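PDB 3D4O: dipicolinate synthase subunit A, which probably takes part in making the spore compound dipicolinate, most likely by a nicotinamide-dependent oxidation. Local coordinates for residues 229-234 with 238-243; 248-253 with 260-265; 49-54 with 82-87; 67-70 with 74-77. All coordinates share one frame; numbering follows the deposited sequence.

Overall arrangement
Contacts 1 and 2 belong to the carboxyl-terminal Rossmann-type domain, contacts 3 and 4 to the amino-terminal one; the centres of contacts 1 and 3 are about 39 Å apart. Contact 1 is buried and contact 2 lies nearer the surface, yet both lay a crossover helix or its lead-in against the same sheet through apolar groups, and strands 239-242 and 261-264 are neighbours in it. Contacts 3 and 4 join loops instead. Contact 3 is apolar and partly buried, with a salt-bridge network on its outer side, whereas contact 4 is mostly buried and depends on backbone N-H groups bonded to a carbonyl and an asparagine side chain, and on a water. A backbone hydrogen bond between Val75 and Ile84 ties these last two together.

Contact 1: residues 229-234 with 238-243; sequences NVLAEM and TFVIDL
Met234, a selenomethionine just past helix 228-233, reaches over to Thr238 and Val240 where the beta-alpha-beta crossover turns back into the parallel sheet of the carboxyl-terminal Rossmann-type domain. Its CB comes first, lying 3.9 Å from Thr238 OG1. From there the chain runs out with CG anti to the carbonyl carbon (chi1 -79°) and stays extended through CG to SE. At the selenium it folds sharply, chi3 being only 19°, close to eclipsed, and this turns the terminal CE onto the start of strand 239-242. CE carries most of the contact. Met234 CE presses against Thr238 CB at 3.3 Å and against Thr238 CG2 at 3.4 Å, both tighter than an ordinary van der Waals approach, and the two side chains cross at about a right angle. Met234 CE also reaches Val240 CG2 at 3.8 Å, and from 260-265 Ile260 CG2 lies 3.4 Å from it. A near-eclipsed torsion with such short contacts makes a strained pose, and the exact position of the tip is somewhat doubtful. The tightest approaches are to the carbons of Thr238; its OG1 has two carbonyl partners, Pro235 O, the stronger, and Val214 O, which must share its one proton.

One turn back along the helix, Leu231 adds a lighter touch. Tyr254 and Ala255 of helix 252-257 pack on it too, so it sits where two crossover helices meet above the sheet. Its branch CD1 lies against Asp251 O, while CD2 meets Val240 CG2 at 4.3 Å.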
loop_
_atom_site.group_PDB
_atom_site.type_symbol
_atom_site.label_atom_id
_atom_site.label_comp_id
_atom_site.label_asym_id
_atom_site.label_seq_id
_atom_site.Cartn_x
_atom_site.Cartn_y
_atom_site.Cartn_z
ATOM N N ASN C 229 -8.736 -27.361 -1.359
ATOM C CA ASN C 229 -10.164 -27.357 -0.960
ATOM C C ASN C 229 -10.552 -26.029 -0.383
ATOM O O ASN C 229 -11.672 -25.548 -0.565
ATOM C CB ASN C 229 -10.560 -28.500 -0.008
ATOM C CG ASN C 229 -11.250 -29.649 -0.739
ATOM O OD1 ASN C 229 -12.222 -29.429 -1.474
ATOM N ND2 ASN C 229 -10.774 -30.875 -0.527
ATOM N N VAL C 230 -9.604 -25.408 0.284
ATOM C CA VAL C 230 -9.875 -24.098 0.866
ATOM C C VAL C 230 -10.009 -23.118 -0.287
ATOM O O VAL C 230 -11.005 -22.401 -0.435
ATOM C CB VAL C 230 -8.749 -23.651 1.810
ATOM C CG1 VAL C 230 -8.922 -22.190 2.211
ATOM C CG2 VAL C 230 -8.735 -24.560 3.046
ATOM N N LEU C 231 -8.963 -23.098 -1.084
ATOM C CA LEU C 231 -8.907 -22.250 -2.270
ATOM C C LEU C 231 -10.149 -22.434 -3.143
ATOM O O LEU C 231 -10.702 -21.463 -3.636
ATOM C CB LEU C 231 -7.633 -22.507 -3.104
ATOM C CG LEU C 231 -6.315 -21.971 -2.518
ATOM C CD1 LEU C 231 -5.091 -22.512 -3.246
ATOM C CD2 LEU C 231 -6.283 -20.477 -2.520
ATOM N N ALA C 232 -10.605 -23.669 -3.290
ATOM C CA ALA C 232 -11.743 -23.955 -4.166
ATOM C C ALA C 232 -13.039 -23.234 -3.749
ATOM O O ALA C 232 -13.902 -22.935 -4.580
ATOM C CB ALA C 232 -11.990 -25.455 -4.254
ATOM N N GLU C 233 -13.146 -22.932 -2.468
ATOM C CA GLU C 233 -14.352 -22.272 -1.915
ATOM C C GLU C 233 -14.248 -20.765 -1.842
ATOM O O GLU C 233 -15.215 -20.059 -1.566
ATOM C CB GLU C 233 -14.667 -22.841 -0.523
ATOM C CG GLU C 233 -15.447 -24.163 -0.620
ATOM C CD GLU C 233 -16.839 -23.930 -1.188
ATOM O OE1 GLU C 233 -17.537 -23.022 -0.679
ATOM O OE2 GLU C 233 -17.224 -24.626 -2.158
HETATM N N MSE C 234 -13.059 -20.267 -2.103
HETATM C CA MSE C 234 -12.810 -18.810 -2.018
HETATM C C MSE C 234 -13.363 -18.054 -3.195
HETATM O O MSE C 234 -13.549 -18.625 -4.246
HETATM C CB MSE C 234 -11.313 -18.509 -1.929
HETATM C CG MSE C 234 -10.762 -18.727 -0.557
HETATM SE SE MSE C 234 -8.822 -18.507 -0.481
HETATM C CE MSE C 234 -8.501 -17.504 -2.073
ATOM N N THR C 238 -10.157 -13.248 -4.711
ATOM C CA THR C 238 -9.412 -13.213 -3.459
ATOM C C THR C 238 -7.915 -13.036 -3.700
ATOM O O THR C 238 -7.351 -13.564 -4.644
ATOM C CB THR C 238 -9.611 -14.449 -2.615
ATOM O OG1 THR C 238 -11.002 -14.706 -2.482
ATOM C CG2 THR C 238 -9.040 -14.222 -1.224
ATOM N N PHE C 239 -7.296 -12.275 -2.811
ATOM C CA PHE C 239 -5.844 -12.064 -2.851
ATOM C C PHE C 239 -5.226 -12.738 -1.624
ATOM O O PHE C 239 -5.558 -12.427 -0.482
ATOM C CB PHE C 239 -5.544 -10.574 -2.902
ATOM C CG PHE C 239 -4.067 -10.227 -2.957
ATOM C CD1 PHE C 239 -3.169 -11.017 -3.631
ATOM C CD2 PHE C 239 -3.616 -9.052 -2.397
ATOM C CE1 PHE C 239 -1.844 -10.682 -3.682
ATOM C CE2 PHE C 239 -2.299 -8.688 -2.482
ATOM C CZ PHE C 239 -1.408 -9.504 -3.142
ATOM N N VAL C 240 -4.354 -13.699 -1.875
ATOM C CA VAL C 240 -3.689 -14.408 -0.781
ATOM C C VAL C 240 -2.257 -13.910 -0.649
ATOM O O VAL C 240 -1.478 -14.029 -1.571
ATOM C CB VAL C 240 -3.592 -15.932 -0.995
ATOM C CG1 VAL C 240 -2.719 -16.547 0.119
ATOM C CG2 VAL C 240 -4.993 -16.605 -1.066
ATOM N N ILE C 241 -1.939 -13.346 0.506
ATOM C CA ILE C 241 -0.593 -12.868 0.787
ATOM C C ILE C 241 0.014 -13.828 1.805
ATOM O O ILE C 241 -0.463 -13.913 2.933
ATOM C CB ILE C 241 -0.583 -11.413 1.322
ATOM C CG1 ILE C 241 -1.087 -10.412 0.263
ATOM C CG2 ILE C 241 0.835 -10.974 1.672
ATOM C CD1 ILE C 241 -1.174 -8.932 0.781
ATOM N N ASP C 242 1.012 -14.596 1.373
ATOM C CA ASP C 242 1.668 -15.605 2.231
ATOM C C ASP C 242 2.990 -15.099 2.799
ATOM O O ASP C 242 3.996 -14.913 2.096
ATOM C CB ASP C 242 1.841 -16.914 1.499
ATOM C CG ASP C 242 2.036 -18.078 2.433
ATOM O OD1 ASP C 242 2.290 -17.877 3.639
ATOM O OD2 ASP C 242 1.946 -19.207 1.940
ATOM N N LEU C 243 2.930 -14.849 4.104
ATOM C CA LEU C 243 4.017 -14.296 4.852
ATOM C C LEU C 243 4.849 -15.391 5.492
ATOM O O LEU C 243 5.927 -15.114 5.984
ATOM C CB LEU C 243 3.496 -13.334 5.938
ATOM C CG LEU C 243 2.796 -12.075 5.445
ATOM C CD1 LEU C 243 2.417 -11.237 6.637
ATOM C CD2 LEU C 243 3.719 -11.299 4.493
#

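Contact 2: residues 248-253 with 260-265; sequences GGTDFR and IKALLV
In the last beta-alpha-beta crossover of the sheet, the start of helix 252-257 leans on strand 261-264 through the ring of Phe252. A chi1 of -65° sets CG beside the backbone N, across from the carbonyl carbon, which carries the ring from the helix start toward the strand, and its successive atoms follow the strand from Ala262 to Leu264. Phe252 CD1 meets Ala262 CB at 3.9 Å, the methyl lying at the ring edge near its plane. CE1 passes the backbone at Leu263 C, and Phe252 CZ ends against Leu264 CB at 3.8 Å, ring and leucine crossing at about a right angle. Thr250 CB covers one face of the ring, 3.7 Å above the plane and offset toward the rim, while Thr250 OG1 is held by Asp242 OD2. Replacing Phe252 with an alanine would probably open a gap between helix and strand, leaving Ala262 CB and Leu264 CB without their aromatic partner.

Further along, Leu264 CD1 lies 3.7 Å from Gly248 CA, on the side where a CB would stand; the positive phi also favours glycine. Asp251 supplies the N-cap, its OD1 taking Tyr254 N. A capped helix lying over the edge strand of a parallel sheet is the closing crossover of a Rossmann-type domain.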
loop_
_atom_site.group_PDB
_atom_site.type_symbol
_atom_site.label_atom_id
_atom_site.label_comp_id
_atom_site.label_asym_id
_atom_site.label_seq_id
_atom_site.Cartn_x
_atom_site.Cartn_y
_atom_site.Cartn_z
ATOM N N GLY C 248 6.108 -21.513 2.455
ATOM C CA GLY C 248 4.879 -20.868 2.895
ATOM C C GLY C 248 3.855 -21.865 3.363
ATOM O O GLY C 248 4.194 -22.945 3.819
ATOM N N GLY C 249 2.590 -21.506 3.209
ATOM C CA GLY C 249 1.484 -22.344 3.676
ATOM C C GLY C 249 0.318 -22.411 2.723
ATOM O O GLY C 249 -0.823 -22.620 3.120
ATOM N N THR C 250 0.624 -22.255 1.448
ATOM C CA THR C 250 -0.398 -22.230 0.404
ATOM C C THR C 250 -0.130 -23.177 -0.743
ATOM O O THR C 250 1.002 -23.394 -1.140
ATOM C CB THR C 250 -0.510 -20.779 -0.168
ATOM O OG1 THR C 250 -0.777 -19.878 0.904
ATOM C CG2 THR C 250 -1.608 -20.650 -1.240
ATOM N N ASP C 251 -1.206 -23.738 -1.269
ATOM C CA ASP C 251 -1.109 -24.573 -2.483
ATOM C C ASP C 251 -1.098 -23.638 -3.693
ATOM O O ASP C 251 -2.132 -23.402 -4.348
ATOM C CB ASP C 251 -2.267 -25.537 -2.605
ATOM C CG ASP C 251 -2.042 -26.588 -3.697
ATOM O OD1 ASP C 251 -1.161 -26.401 -4.550
ATOM O OD2 ASP C 251 -2.752 -27.600 -3.683
ATOM N N PHE C 252 0.089 -23.091 -3.934
ATOM C CA PHE C 252 0.326 -22.120 -5.013
ATOM C C PHE C 252 0.037 -22.693 -6.381
ATOM O O PHE C 252 -0.346 -21.961 -7.289
ATOM C CB PHE C 252 1.755 -21.553 -4.996
ATOM C CG PHE C 252 2.074 -20.733 -3.765
ATOM C CD1 PHE C 252 1.492 -19.490 -3.573
ATOM C CD2 PHE C 252 2.961 -21.205 -2.809
ATOM C CE1 PHE C 252 1.778 -18.752 -2.450
ATOM C CE2 PHE C 252 3.259 -20.468 -1.686
ATOM C CZ PHE C 252 2.665 -19.249 -1.499
ATOM N N ARG C 253 0.197 -24.001 -6.526
ATOM C CA ARG C 253 -0.026 -24.605 -7.824
ATOM C C ARG C 253 -1.531 -24.594 -8.073
ATOM O O ARG C 253 -1.996 -24.237 -9.154
ATOM C CB ARG C 253 0.578 -26.019 -7.927
ATOM N N ILE C 260 -6.696 -17.914 -8.616
ATOM C CA ILE C 260 -6.605 -17.104 -7.405
ATOM C C ILE C 260 -5.188 -16.536 -7.369
ATOM O O ILE C 260 -4.227 -17.274 -7.524
ATOM C CB ILE C 260 -6.822 -17.908 -6.111
ATOM C CG1 ILE C 260 -8.216 -18.528 -6.061
ATOM C CG2 ILE C 260 -6.611 -17.010 -4.903
ATOM C CD1 ILE C 260 -9.329 -17.546 -5.883
ATOM N N LYS C 261 -5.077 -15.223 -7.229
ATOM C CA LYS C 261 -3.766 -14.547 -7.100
ATOM C C LYS C 261 -3.207 -14.746 -5.693
ATOM O O LYS C 261 -3.752 -14.264 -4.697
ATOM C CB LYS C 261 -3.880 -13.045 -7.380
ATOM C CG LYS C 261 -2.546 -12.310 -7.353
ATOM C CD LYS C 261 -2.694 -10.888 -7.888
ATOM C CE LYS C 261 -1.331 -10.187 -8.075
ATOM N NZ LYS C 261 -1.449 -8.844 -8.719
ATOM N N ALA C 262 -2.109 -15.470 -5.635
ATOM C CA ALA C 262 -1.437 -15.802 -4.385
ATOM C C ALA C 262 0.056 -15.541 -4.507
ATOM O O ALA C 262 0.686 -15.976 -5.448
ATOM C CB ALA C 262 -1.698 -17.261 -4.040
ATOM N N LEU C 263 0.602 -14.828 -3.533
ATOM C CA LEU C 263 2.022 -14.477 -3.519
ATOM C C LEU C 263 2.728 -14.840 -2.206
ATOM O O LEU C 263 2.183 -14.653 -1.110
ATOM C CB LEU C 263 2.190 -12.963 -3.758
ATOM C CG LEU C 263 1.621 -12.285 -5.013
ATOM C CD1 LEU C 263 1.830 -10.797 -4.923
ATOM C CD2 LEU C 263 2.282 -12.812 -6.265
ATOM N N LEU C 264 3.940 -15.369 -2.352
ATOM C CA LEU C 264 4.822 -15.679 -1.228
ATOM C C LEU C 264 5.699 -14.432 -1.104
ATOM O O LEU C 264 6.540 -14.174 -1.948
ATOM C CB LEU C 264 5.650 -16.955 -1.503
ATOM C CG LEU C 264 6.562 -17.498 -0.397
ATOM C CD1 LEU C 264 5.786 -17.898 0.839
ATOM C CD2 LEU C 264 7.351 -18.688 -0.911
ATOM N N VAL C 265 5.507 -13.668 -0.037
ATOM C CA VAL C 265 6.128 -12.341 0.091
ATOM C C VAL C 265 7.103 -12.141 1.264
ATOM O O VAL C 265 6.731 -11.625 2.320
ATOM C CB VAL C 265 5.037 -11.280 0.243
ATOM C CG1 VAL C 265 5.667 -9.897 0.285
ATOM C CG2 VAL C 265 3.992 -11.377 -0.915
#

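Contact 3: residues 49-54 with 82-87; sequences MRIDEV and ESIVLT
Ile51 drives its terminal methyl into the 82-87 loop, and nearly all of the tight packing here goes through that one carbon. CG1 leaves anti to the backbone N (chi1 -151°) and the chain then runs extended, which sends CD1 straight across. Ile51 CD1 sits 3.5 Å from Ile84 CG2, closer than carbons usually come, and equally near Val85 O, a backbone oxygen it touches without bonding. Leu86 CD1 stands farther off, 4.4 Å from Ile51 CD1. Val34, Trp56 and Met90 also pack on Ile51 and complete its apolar surroundings.

The outer side of 49-54 is quite different: it is exposed and charged, and takes no part in the contact with 82-87. Arg50 grips Asp52 side-on, NE to OD1 at 3.1 Å and NH2 to OD2, each oxygen using its syn lone pair and lying somewhat out of the guanidinium plane. Glu53 OE2 accepts the Arg50 backbone N at 2.9 Å on its anti side, and it also lies over the guanidinium face near NH1, where only charge attraction counts. Together these links tie the 3-10 turn to the residue before it.

Thr87 caps the next helix through Met90 N. The whole is a loop-to-loop closure beside edge strand 46-49 of the amino-terminal Rossmann-type domain.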
loop_
_atom_site.group_PDB
_atom_site.type_symbol
_atom_site.label_atom_id
_atom_site.label_comp_id
_atom_site.label_asym_id
_atom_site.label_seq_id
_atom_site.Cartn_x
_atom_site.Cartn_y
_atom_site.Cartn_z
HETATM N N MSE C 49 35.060 -7.332 -1.055
HETATM C CA MSE C 49 35.744 -8.453 -1.674
HETATM C C MSE C 49 34.816 -9.560 -2.112
HETATM O O MSE C 49 33.620 -9.564 -1.803
HETATM C CB MSE C 49 36.772 -9.029 -0.690
HETATM C CG MSE C 49 36.188 -9.726 0.554
HETATM SE SE MSE C 49 37.615 -10.068 1.856
HETATM C CE MSE C 49 38.001 -8.227 2.363
ATOM N N ARG C 50 35.419 -10.487 -2.846
ATOM C CA ARG C 50 34.747 -11.700 -3.323
ATOM C C ARG C 50 34.858 -12.726 -2.209
ATOM O O ARG C 50 35.811 -12.718 -1.426
ATOM C CB ARG C 50 35.381 -12.267 -4.615
ATOM C CG ARG C 50 35.305 -11.351 -5.834
ATOM C CD ARG C 50 35.844 -12.030 -7.093
ATOM N NE ARG C 50 37.150 -12.649 -6.870
ATOM C CZ ARG C 50 38.294 -11.978 -6.812
ATOM N NH1 ARG C 50 38.307 -10.657 -6.942
ATOM N NH2 ARG C 50 39.426 -12.628 -6.602
ATOM N N ILE C 51 33.887 -13.627 -2.173
ATOM C CA ILE C 51 33.795 -14.621 -1.097
ATOM C C ILE C 51 35.053 -15.471 -1.059
ATOM O O ILE C 51 35.488 -15.922 -0.000
ATOM C CB ILE C 51 32.496 -15.492 -1.191
ATOM C CG1 ILE C 51 32.088 -15.943 0.216
ATOM C CG2 ILE C 51 32.668 -16.631 -2.183
ATOM C CD1 ILE C 51 30.735 -16.647 0.303
ATOM N N ASP C 52 35.656 -15.628 -2.229
ATOM C CA ASP C 52 36.877 -16.443 -2.390
ATOM C C ASP C 52 38.123 -15.705 -1.906
ATOM O O ASP C 52 39.211 -16.261 -1.929
ATOM C CB ASP C 52 37.061 -16.913 -3.851
ATOM C CG ASP C 52 37.321 -15.770 -4.823
ATOM O OD1 ASP C 52 36.351 -15.320 -5.467
ATOM O OD2 ASP C 52 38.472 -15.291 -4.924
ATOM N N GLU C 53 37.955 -14.459 -1.473
ATOM C CA GLU C 53 39.108 -13.647 -1.003
ATOM C C GLU C 53 39.085 -13.472 0.513
ATOM O O GLU C 53 39.975 -12.861 1.095
ATOM C CB GLU C 53 39.100 -12.248 -1.641
ATOM C CG GLU C 53 39.046 -12.210 -3.164
ATOM C CD GLU C 53 39.139 -10.780 -3.720
ATOM O OE1 GLU C 53 40.267 -10.287 -3.916
ATOM O OE2 GLU C 53 38.095 -10.164 -4.016
ATOM N N VAL C 54 38.047 -14.014 1.134
ATOM C CA VAL C 54 37.837 -13.882 2.591
ATOM C C VAL C 54 38.923 -14.624 3.361
ATOM O O VAL C 54 39.367 -15.695 2.960
ATOM C CB VAL C 54 36.393 -14.320 3.010
ATOM C CG1 VAL C 54 36.181 -14.228 4.518
ATOM C CG2 VAL C 54 35.345 -13.455 2.304
ATOM N N GLU C 82 26.356 -10.895 -8.783
ATOM C CA GLU C 82 27.241 -12.054 -8.579
ATOM C C GLU C 82 26.659 -13.065 -7.604
ATOM O O GLU C 82 26.030 -12.724 -6.600
ATOM C CB GLU C 82 28.642 -11.626 -8.114
ATOM N N SER C 83 26.901 -14.322 -7.951
ATOM C CA SER C 83 26.474 -15.493 -7.175
ATOM C C SER C 83 27.408 -15.678 -6.009
ATOM O O SER C 83 28.623 -15.629 -6.168
ATOM C CB SER C 83 26.519 -16.769 -8.032
ATOM O OG SER C 83 25.777 -16.605 -9.229
ATOM N N ILE C 84 26.821 -15.904 -4.839
ATOM C CA ILE C 84 27.586 -16.085 -3.595
ATOM C C ILE C 84 27.132 -17.331 -2.852
ATOM O O ILE C 84 26.009 -17.422 -2.394
ATOM C CB ILE C 84 27.443 -14.827 -2.696
ATOM C CG1 ILE C 84 27.928 -13.593 -3.447
ATOM C CG2 ILE C 84 28.226 -14.960 -1.405
ATOM C CD1 ILE C 84 27.568 -12.307 -2.757
ATOM N N VAL C 85 28.013 -18.314 -2.780
ATOM C CA VAL C 85 27.693 -19.559 -2.088
ATOM C C VAL C 85 28.595 -19.758 -0.897
ATOM O O VAL C 85 29.819 -19.714 -1.004
ATOM C CB VAL C 85 27.755 -20.807 -3.013
ATOM C CG1 VAL C 85 27.430 -22.052 -2.216
ATOM C CG2 VAL C 85 26.782 -20.669 -4.177
ATOM N N LEU C 86 27.953 -19.950 0.246
ATOM C CA LEU C 86 28.645 -20.184 1.506
ATOM C C LEU C 86 28.773 -21.679 1.730
ATOM O O LEU C 86 27.789 -22.378 1.933
ATOM C CB LEU C 86 27.891 -19.541 2.674
ATOM C CG LEU C 86 28.607 -19.623 4.024
ATOM C CD1 LEU C 86 29.970 -18.940 3.977
ATOM C CD2 LEU C 86 27.762 -19.011 5.098
ATOM N N THR C 87 30.006 -22.155 1.696
ATOM C CA THR C 87 30.279 -23.578 1.846
ATOM C C THR C 87 30.719 -23.979 3.241
ATOM O O THR C 87 30.946 -23.153 4.119
ATOM C CB THR C 87 31.392 -24.029 0.900
ATOM O OG1 THR C 87 32.571 -23.287 1.190
ATOM C CG2 THR C 87 31.012 -23.812 -0.545
#

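Contact 4: residues 67-70 with 74-77; sequences SGTN and KVDT
Asn70 OD1 is gripped by two backbone N-H groups, that of Lys74 at 2.9 Å and that of Ala72, the second making an Asx turn. Lys74 N comes from above the carbonyl plane, 44° out of it, rather than along a lone pair. The amide oxygen turns to Lys74 because CG sits between the backbone N and the carbonyl carbon (chi1 70°). The return bond, Asn70 N to Lys74 O, is also 2.9 Å, so the two residues are clasped twice.

Thr69, next to Asn70, adds to the clasp. Thr69 CA makes a bent C-H...O contact with Lys74 O at 3.2 Å, CG2 meets Val75 CG2 at 3.8 Å, and OG1 donates to Asn70 O at 3.0 Å. With a glycine in place of Thr69, Val75 CG2 would probably face a gap and Asn70 O lose its hydroxyl donor. Tyr108 and Leu109 of helix 107-116 also touch Thr69.

One water sews up the other end: it donates to Gly68 O at 2.6 Å, accepts from Asp76 N at 2.9 Å and bonds Ser67 OG. Past the Asx turn the chain doubles back as a tight reversal within the long loop after strand 61-63 of a Rossmann-type domain.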
loop_
_atom_site.group_PDB
_atom_site.type_symbol
_atom_site.label_atom_id
_atom_site.label_comp_id
_atom_site.label_asym_id
_atom_site.label_seq_id
_atom_site.Cartn_x
_atom_site.Cartn_y
_atom_site.Cartn_z
ATOM N N SER C 67 17.355 -13.686 5.623
ATOM C CA SER C 67 16.919 -14.916 4.910
ATOM C C SER C 67 17.920 -16.061 5.011
ATOM O O SER C 67 17.617 -17.186 4.650
ATOM C CB SER C 67 16.688 -14.608 3.430
ATOM O OG SER C 67 17.844 -14.005 2.839
ATOM N N GLY C 68 19.106 -15.779 5.528
ATOM C CA GLY C 68 20.167 -16.791 5.615
ATOM C C GLY C 68 20.731 -17.107 4.237
ATOM O O GLY C 68 21.201 -16.218 3.520
ATOM N N THR C 69 20.734 -18.401 3.906
ATOM C CA THR C 69 21.135 -18.892 2.568
ATOM C C THR C 69 19.978 -19.708 2.029
ATOM O O THR C 69 18.991 -19.920 2.722
ATOM C CB THR C 69 22.366 -19.848 2.573
ATOM O OG1 THR C 69 22.023 -21.071 3.223
ATOM C CG2 THR C 69 23.562 -19.245 3.261
ATOM N N ASN C 70 20.066 -20.152 0.788
ATOM C CA ASN C 70 19.032 -21.074 0.288
ATOM C C ASN C 70 19.566 -22.462 0.523
ATOM O O ASN C 70 20.643 -22.631 1.103
ATOM C CB ASN C 70 18.619 -20.846 -1.168
ATOM C CG ASN C 70 19.680 -21.222 -2.186
ATOM O OD1 ASN C 70 20.783 -21.670 -1.871
ATOM N ND2 ASN C 70 19.334 -21.027 -3.438
ATOM N N LYS C 74 23.374 -20.563 -1.213
ATOM C CA LYS C 74 23.421 -19.286 -1.944
ATOM C C LYS C 74 22.873 -18.123 -1.110
ATOM O O LYS C 74 21.808 -18.226 -0.508
ATOM C CB LYS C 74 22.745 -19.416 -3.317
ATOM C CG LYS C 74 23.065 -18.251 -4.259
ATOM C CD LYS C 74 21.915 -17.277 -4.430
ATOM C CE LYS C 74 21.286 -17.444 -5.818
ATOM N NZ LYS C 74 22.255 -17.059 -6.886
ATOM N N VAL C 75 23.641 -17.028 -1.077
ATOM C CA VAL C 75 23.304 -15.830 -0.276
ATOM C C VAL C 75 22.786 -14.710 -1.155
ATOM O O VAL C 75 23.446 -14.276 -2.083
ATOM C CB VAL C 75 24.543 -15.316 0.530
ATOM C CG1 VAL C 75 24.154 -14.179 1.489
ATOM C CG2 VAL C 75 25.231 -16.469 1.281
ATOM N N ASP C 76 21.593 -14.243 -0.860
ATOM C CA ASP C 76 21.003 -13.141 -1.639
ATOM C C ASP C 76 21.621 -11.805 -1.307
ATOM O O ASP C 76 22.030 -11.530 -0.173
ATOM C CB ASP C 76 19.477 -13.054 -1.476
ATOM C CG ASP C 76 18.748 -14.200 -2.188
ATOM O OD1 ASP C 76 19.364 -14.881 -3.057
ATOM O OD2 ASP C 76 17.548 -14.414 -1.880
ATOM N N THR C 77 21.678 -11.004 -2.355
ATOM C CA THR C 77 22.144 -9.621 -2.306
ATOM C C THR C 77 21.557 -8.789 -3.430
ATOM O O THR C 77 21.536 -9.215 -4.590
ATOM C CB THR C 77 23.673 -9.506 -2.413
ATOM O OG1 THR C 77 24.020 -8.123 -2.413
ATOM C CG2 THR C 77 24.191 -10.156 -3.698
HETATM O O HOH W 1 20.048 -15.199 1.395
#